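Local coordinates for protein endo-beta-mannanase (Opitutaceae bacterium TAV5, PDB 7BOB) that probably releases mannose from the chain ends of beta-1,4-linked manno-oligosaccharides, as an exo-acting glycoside hydrolase of family 5, at residues D74-M77 and L78-L82; L82-L85 and D86-E90; A134-I137 and T138-K142. All blocks are in the same frame, centred on the assembly; numbering follows the deposited sequence.

Contact 1: D74-M77 and L78-L82; sequences DATM and LSRLL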
loop_
_atom_site.group_PDB
_atom_site.type_symbol
_atom_site.label_atom_id
_atom_site.label_comp_id
_atom_site.label_asym_id
_atom_site.label_seq_id
_atom_site.Cartn_x
_atom_site.Cartn_y
_atom_site.Cartn_z
ATOM N N ASP A 74 10.093 -39.719 12.977
ATOM C CA ASP A 74 9.903 -40.913 12.156
ATOM C C ASP A 74 11.205 -41.703 12.067
ATOM O O ASP A 74 12.206 -41.226 11.511
ATOM C CB ASP A 74 9.400 -40.534 10.763
ATOM C CG ASP A 74 8.918 -41.734 9.959
ATOM O OD1 ASP A 74 9.690 -42.696 9.833
ATOM O OD2 ASP A 74 7.785 -41.722 9.429
ATOM N N ALA A 75 11.180 -42.933 12.592
ATOM C CA ALA A 75 12.390 -43.749 12.605
ATOM C C ALA A 75 12.806 -44.170 11.200
ATOM O O ALA A 75 14.002 -44.322 10.937
ATOM C CB ALA A 75 12.194 -44.975 13.502
ATOM N N THR A 76 11.858 -44.374 10.286
ATOM C CA THR A 76 12.257 -44.728 8.927
ATOM C C THR A 76 13.049 -43.598 8.270
ATOM O O THR A 76 14.059 -43.846 7.600
ATOM C CB THR A 76 11.031 -45.061 8.080
ATOM O OG1 THR A 76 10.313 -46.132 8.688
ATOM C CG2 THR A 76 11.453 -45.471 6.661
ATOM N N MET A 77 12.613 -42.351 8.464
ATOM C CA MET A 77 13.315 -41.226 7.851
ATOM C C MET A 77 14.702 -41.049 8.454
ATOM O O MET A 77 15.673 -40.815 7.724
ATOM C CB MET A 77 12.500 -39.939 7.995
ATOM C CG MET A 77 11.081 -40.049 7.472
ATOM S SD MET A 77 11.022 -40.532 5.731
ATOM C CE MET A 77 9.376 -41.284 5.658
ATOM N N LEU A 78 14.813 -41.160 9.784
ATOM C CA LEU A 78 16.120 -41.103 10.426
ATOM C C LEU A 78 17.036 -42.208 9.927
ATOM O O LEU A 78 18.255 -42.013 9.855
ATOM C CB LEU A 78 15.977 -41.179 11.941
ATOM C CG LEU A 78 15.234 -39.958 12.494
ATOM C CD1 LEU A 78 14.591 -40.214 13.862
ATOM C CD2 LEU A 78 16.176 -38.741 12.544
ATOM N N SER A 79 16.489 -43.357 9.541
ATOM C CA SER A 79 17.391 -44.400 9.048
ATOM C C SER A 79 17.824 -44.091 7.628
ATOM O O SER A 79 18.969 -44.363 7.242
ATOM C CB SER A 79 16.732 -45.772 9.116
ATOM O OG SER A 79 16.307 -45.987 10.441
ATOM N N ARG A 80 16.916 -43.519 6.839
ATOM C CA ARG A 80 17.292 -43.060 5.513
ATOM C C ARG A 80 18.310 -41.927 5.594
ATOM O O ARG A 80 19.263 -41.887 4.804
ATOM C CB ARG A 80 16.037 -42.658 4.755
ATOM C CG ARG A 80 15.244 -43.877 4.387
ATOM C CD ARG A 80 13.840 -43.532 3.933
ATOM N NE ARG A 80 13.086 -44.755 3.670
ATOM C CZ ARG A 80 11.812 -44.803 3.287
ATOM N NH1 ARG A 80 11.104 -43.680 3.123
ATOM N NH2 ARG A 80 11.241 -45.984 3.079
ATOM N N LEU A 81 18.149 -41.013 6.556
ATOM C CA LEU A 81 19.167 -39.984 6.759
ATOM C C LEU A 81 20.538 -40.617 6.975
ATOM O O LEU A 81 21.525 -40.240 6.323
ATOM C CB LEU A 81 18.795 -39.076 7.940
ATOM C CG LEU A 81 19.722 -37.886 8.271
ATOM C CD1 LEU A 81 20.121 -37.089 7.036
ATOM C CD2 LEU A 81 19.103 -36.952 9.321
ATOM N N LEU A 82 20.620 -41.608 7.872
ATOM C CA LEU A 82 21.925 -42.195 8.142
ATOM C C LEU A 82 22.469 -42.901 6.899
ATOM O O LEU A 82 23.673 -42.825 6.626
ATOM C CB LEU A 82 21.866 -43.144 9.353
ATOM C CG LEU A 82 23.263 -43.708 9.748
ATOM C CD1 LEU A 82 23.502 -43.746 11.275
ATOM C CD2 LEU A 82 23.591 -45.083 9.126
#
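The carbonyl oxygen of A75 is gripped twice by S79, whose hydroxyl and backbone N-H reach it from opposite faces of the carbonyl plane. S79 OG lies 2.9 Å from A75 O, because chi1 of -55° turns the hydroxyl back beside its own nitrogen and over the preceding turn. Serine suits this exposed place, since its hydroxyl can settle on the helix itself. One residue before the helix, D74 acts as N-cap: M77 N donates to D74 OD1 at 3.2 Å, from above the carboxylate plane, and T76 N adds a weaker bond to the same oxygen. The backbone O of D74 receives L78 N in the first full turn, with the leucine's CG leaning on it. This is the start of helix 75-89, which follows strand 56-62 in the (beta/alpha)8 barrel of family 5 hydrolases. Further on, T76 and R80 run side by side. The extended arginine lays its guanidinium flat under T76 CG2, a methyl 3.4 Å above the plane and over its centre; CG2 is 3.5 Å from R80 CZ. M77 CE approaches R80 NH1 obliquely at 3.9 Å, and NH1 is hydrogen-bonded to W34 O in helix 33-36. An alanine in place of the arginine is likely to deprive W34 O of this donor and T76 CG2 of the flat group under it.

Contact 2: L82-L85 and D86-E90; sequences LRLL and DACGE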
loop_
_atom_site.group_PDB
_atom_site.type_symbol
_atom_site.label_atom_id
_atom_site.label_comp_id
_atom_site.label_asym_id
_atom_site.label_seq_id
_atom_site.Cartn_x
_atom_site.Cartn_y
_atom_site.Cartn_z
ATOM N N LEU A 82 20.620 -41.608 7.872
ATOM C CA LEU A 82 21.925 -42.195 8.142
ATOM C C LEU A 82 22.469 -42.901 6.899
ATOM O O LEU A 82 23.673 -42.825 6.626
ATOM C CB LEU A 82 21.866 -43.144 9.353
ATOM C CG LEU A 82 23.263 -43.708 9.748
ATOM C CD1 LEU A 82 23.502 -43.746 11.275
ATOM C CD2 LEU A 82 23.591 -45.083 9.126
ATOM N N ARG A 83 21.604 -43.553 6.114
ATOM C CA ARG A 83 22.083 -44.220 4.902
ATOM C C ARG A 83 22.642 -43.207 3.903
ATOM O O ARG A 83 23.658 -43.469 3.252
ATOM C CB ARG A 83 20.958 -45.062 4.281
ATOM C CG ARG A 83 20.434 -46.223 5.218
ATOM C CD ARG A 83 19.536 -47.247 4.494
ATOM N NE ARG A 83 20.307 -47.916 3.451
ATOM C CZ ARG A 83 20.130 -49.174 3.045
ATOM N NH1 ARG A 83 19.182 -49.938 3.590
ATOM N NH2 ARG A 83 20.910 -49.668 2.084
ATOM N N LEU A 84 22.000 -42.029 3.792
ATOM C CA LEU A 84 22.507 -40.983 2.910
ATOM C C LEU A 84 23.856 -40.467 3.392
ATOM O O LEU A 84 24.803 -40.392 2.608
ATOM C CB LEU A 84 21.496 -39.834 2.804
ATOM C CG LEU A 84 21.725 -38.714 1.789
ATOM C CD1 LEU A 84 21.920 -39.269 0.392
ATOM C CD2 LEU A 84 20.523 -37.746 1.816
ATOM N N LEU A 85 23.957 -40.091 4.675
ATOM C CA LEU A 85 25.218 -39.582 5.212
ATOM C C LEU A 85 26.347 -40.556 4.951
ATOM O O LEU A 85 27.448 -40.164 4.531
ATOM C CB LEU A 85 25.088 -39.331 6.710
ATOM C CG LEU A 85 24.092 -38.230 7.075
ATOM C CD1 LEU A 85 23.736 -38.267 8.554
ATOM C CD2 LEU A 85 24.676 -36.858 6.674
ATOM N N ASP A 86 26.070 -41.841 5.171
ATOM C CA ASP A 86 27.045 -42.895 4.924
ATOM C C ASP A 86 27.428 -42.963 3.451
ATOM O O ASP A 86 28.612 -42.965 3.098
ATOM C CB ASP A 86 26.443 -44.213 5.399
ATOM C CG ASP A 86 27.473 -45.239 5.715
ATOM O OD1 ASP A 86 28.032 -45.180 6.833
ATOM O OD2 ASP A 86 27.701 -46.109 4.844
ATOM N N ALA A 87 26.428 -42.980 2.566
ATOM C CA ALA A 87 26.719 -43.106 1.142
ATOM C C ALA A 87 27.523 -41.918 0.608
ATOM O O ALA A 87 28.361 -42.107 -0.284
ATOM C CB ALA A 87 25.416 -43.267 0.371
ATOM N N CYS A 88 27.275 -40.688 1.111
ATOM C CA CYS A 88 28.079 -39.537 0.687
ATOM C C CYS A 88 29.515 -39.647 1.173
ATOM O O CYS A 88 30.449 -39.317 0.433
ATOM C CB CYS A 88 27.510 -38.210 1.193
ATOM S SG CYS A 88 25.832 -37.810 0.684
ATOM N N GLY A 89 29.691 -40.033 2.434
ATOM C CA GLY A 89 31.028 -40.243 2.955
ATOM C C GLY A 89 31.859 -41.187 2.108
ATOM O O GLY A 89 32.981 -40.861 1.713
ATOM N N GLU A 90 31.304 -42.352 1.781
ATOM C CA GLU A 90 32.061 -43.326 0.997
ATOM C C GLU A 90 32.341 -42.863 -0.420
ATOM O O GLU A 90 33.077 -43.549 -1.142
ATOM C CB GLU A 90 31.331 -44.670 0.905
ATOM C CG GLU A 90 30.736 -45.169 2.189
ATOM C CD GLU A 90 30.260 -46.616 2.060
ATOM O OE1 GLU A 90 30.103 -47.068 0.891
ATOM O OE2 GLU A 90 30.057 -47.296 3.116
#
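The backbone bonds from D86, A87, C88 and G89 back to L82, R83, L84 and L85 are those of a regular alpha-helix, the C88 N to L84 O bond measuring 2.9 Å with an N-H...O angle of 163°. On the buried flank L84 and C88 stand one turn apart, and L84 CD1 comes to 4.2 Å from C88 SG, a loose apolar touch. Two different torsions bring them together: L84 sends CG opposite its nitrogen (chi1 -172°), while C88 keeps SG on the nitrogen side (chi1 -59°), leaning back over the turn below, 3.4 Å from L84 O. Each of the two faces both a helix and a barrel strand: L84 meets I42 of helix 39-51 and F59 of strand 56-62, and C88 meets L46 of that helix and V57 of that strand. A87 is small enough to let the helix lie close against F43 and L46 of helix 39-51; its CB rests 3.4 Å from R83 O. L85 shares F59 with L84 and also meets F144. Apolar residues suit all four of these buried places.

The outer side carries R83, D86 and E90, with L82 lying against F144. R83 NH2 forms a salt bridge with E39 OE2, at the start of helix 39-51. At G89 a side chain would fit, so its place in the helix is not forced by crowding. Near the helix end D86 OD2 lies 3.2 Å from E90 OE2, although both atoms are acceptors. Two carboxylates so close would probably repel if both were charged, which may raise the proton affinity of one of them; both residues also touch a crystal neighbour, which could influence the arrangement.

Contact 3: A134-I137 and T138-K142; sequences ARTI and TTHLK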
loop_
_atom_site.group_PDB
_atom_site.type_symbol
_atom_site.label_atom_id
_atom_site.label_comp_id
_atom_site.label_asym_id
_atom_site.label_seq_id
_atom_site.Cartn_x
_atom_site.Cartn_y
_atom_site.Cartn_z
ATOM N N ALA A 134 15.911 -29.340 16.125
ATOM C CA ALA A 134 17.297 -29.085 15.747
ATOM C C ALA A 134 18.248 -29.977 16.535
ATOM O O ALA A 134 19.196 -30.543 15.973
ATOM C CB ALA A 134 17.645 -27.613 15.964
ATOM N N ARG A 135 18.011 -30.107 17.842
ATOM C CA ARG A 135 18.855 -30.975 18.654
ATOM C C ARG A 135 18.741 -32.429 18.206
ATOM O O ARG A 135 19.757 -33.134 18.118
ATOM C CB ARG A 135 18.490 -30.826 20.131
ATOM C CG ARG A 135 19.344 -31.717 21.027
ATOM C CD ARG A 135 19.252 -31.326 22.493
ATOM N NE ARG A 135 17.865 -31.379 22.949
ATOM C CZ ARG A 135 17.119 -30.309 23.234
ATOM N NH1 ARG A 135 17.627 -29.082 23.121
ATOM N NH2 ARG A 135 15.858 -30.467 23.640
ATOM N N THR A 136 17.534 -32.873 17.850
ATOM C CA THR A 136 17.346 -34.259 17.436
ATOM C C THR A 136 18.119 -34.576 16.166
ATOM O O THR A 136 18.794 -35.606 16.080
ATOM C CB THR A 136 15.875 -34.555 17.216
ATOM O OG1 THR A 136 15.158 -34.334 18.436
ATOM C CG2 THR A 136 15.717 -35.991 16.758
ATOM N N ILE A 137 17.989 -33.734 15.142
ATOM C CA ILE A 137 18.695 -34.006 13.894
ATOM C C ILE A 137 20.197 -33.961 14.126
ATOM O O ILE A 137 20.927 -34.865 13.703
ATOM C CB ILE A 137 18.268 -33.031 12.784
ATOM C CG1 ILE A 137 16.748 -33.076 12.587
ATOM C CG2 ILE A 137 18.988 -33.382 11.494
ATOM C CD1 ILE A 137 16.213 -34.465 12.215
ATOM N N THR A 138 20.675 -32.928 14.831
ATOM C CA THR A 138 22.103 -32.834 15.125
ATOM C C THR A 138 22.604 -34.094 15.823
ATOM O O THR A 138 23.697 -34.575 15.529
ATOM C CB THR A 138 22.393 -31.596 15.976
ATOM O OG1 THR A 138 21.806 -30.437 15.365
ATOM C CG2 THR A 138 23.886 -31.361 16.090
ATOM N N THR A 139 21.808 -34.648 16.738
ATOM C CA THR A 139 22.160 -35.918 17.357
ATOM C C THR A 139 22.449 -36.978 16.300
ATOM O O THR A 139 23.459 -37.682 16.380
ATOM C CB THR A 139 21.043 -36.374 18.296
ATOM O OG1 THR A 139 21.159 -35.679 19.542
ATOM C CG2 THR A 139 21.142 -37.866 18.564
ATOM N N HIS A 140 21.612 -37.063 15.269
ATOM C CA HIS A 140 21.824 -38.071 14.237
ATOM C C HIS A 140 22.923 -37.718 13.252
ATOM O O HIS A 140 23.337 -38.597 12.488
ATOM C CB HIS A 140 20.527 -38.322 13.484
ATOM C CG HIS A 140 19.546 -39.116 14.270
ATOM N ND1 HIS A 140 19.376 -40.472 14.089
ATOM C CD2 HIS A 140 18.725 -38.762 15.283
ATOM C CE1 HIS A 140 18.466 -40.914 14.937
ATOM N NE2 HIS A 140 18.054 -39.895 15.672
ATOM N N LEU A 141 23.393 -36.474 13.243
ATOM C CA LEU A 141 24.552 -36.102 12.441
ATOM C C LEU A 141 25.860 -36.294 13.182
ATOM O O LEU A 141 26.918 -36.357 12.536
ATOM C CB LEU A 141 24.467 -34.629 12.010
ATOM C CG LEU A 141 23.211 -34.157 11.281
ATOM C CD1 LEU A 141 23.239 -32.640 11.188
ATOM C CD2 LEU A 141 23.163 -34.761 9.896
ATOM N N LYS A 142 25.814 -36.325 14.514
ATOM C CA LYS A 142 27.038 -36.404 15.310
ATOM C C LYS A 142 27.976 -37.527 14.872
ATOM O O LYS A 142 29.190 -37.274 14.791
ATOM C CB LYS A 142 26.696 -36.536 16.803
ATOM C CG LYS A 142 27.918 -36.400 17.705
ATOM C CD LYS A 142 27.544 -36.340 19.188
ATOM C CE LYS A 142 28.784 -36.126 20.052
ATOM N NZ LYS A 142 28.551 -36.484 21.474
#
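T138 holds A134 O with two donors, OG1 at 2.7 Å and the backbone N at 3.0 Å, arriving from opposite faces of the carbonyl plane. The hydroxyl gets there because chi1 of -51° places it beside the threonine's own nitrogen, above the preceding turn. A buried threonine can thus have its hydroxyl satisfied by the helix itself, while its side chain meets I182 and V185. At the exposed T139, chi1 of -80° also keeps OG1 beside its own nitrogen and so near R135 O, but the bond is weak, at 3.2 Å. T136 OG1 likewise turns back, to hydrogen-bond A132 O.

H140 stands with its ring edge toward T136 O: CD2 is 3.3 Å from that oxygen, which lies in the ring plane, a close C-H approach. T136 CG2 is farther from the same CD2, at 4.3 Å. L141 rests its CG 3.4 Å from I137 O, and L141 CG lies 4.3 Å from I137 CG2. The beta-branched I137 fills the interior against L99 of strand 94-101, while L141 lies on P97 of that strand. R135 turns the other way to a salt bridge with E184. One apolar face on the barrel strand and others on neighbouring helices are characteristic of an outer helix in a (beta/alpha)8 barrel, here helix 124-141 between strands 94-101 and 151-154.

Overall arrangement
Contacts 1 and 2 are successive parts of helix 75-89 and share L82, whereas contact 3 belongs to the next barrel helix, 124-141. The two helices pack together: L78 and L81 of contact 1 meet H140 and I137 of contact 3, and L85 of contact 2 meets L141, with L85 CD1 3.8 Å from L141 CD2. Each contact has a buried and an outer flank. Contact 1, at the helix start, has fewer buried residues and is set by the D74 cap and by R80, whose NH1 bonds W34 O; contact 2 has an apolar inner face against strand 56-62 and helix 39-51; contact 3 adds one buried threonine hydroxyl, that of T138, to its inner side.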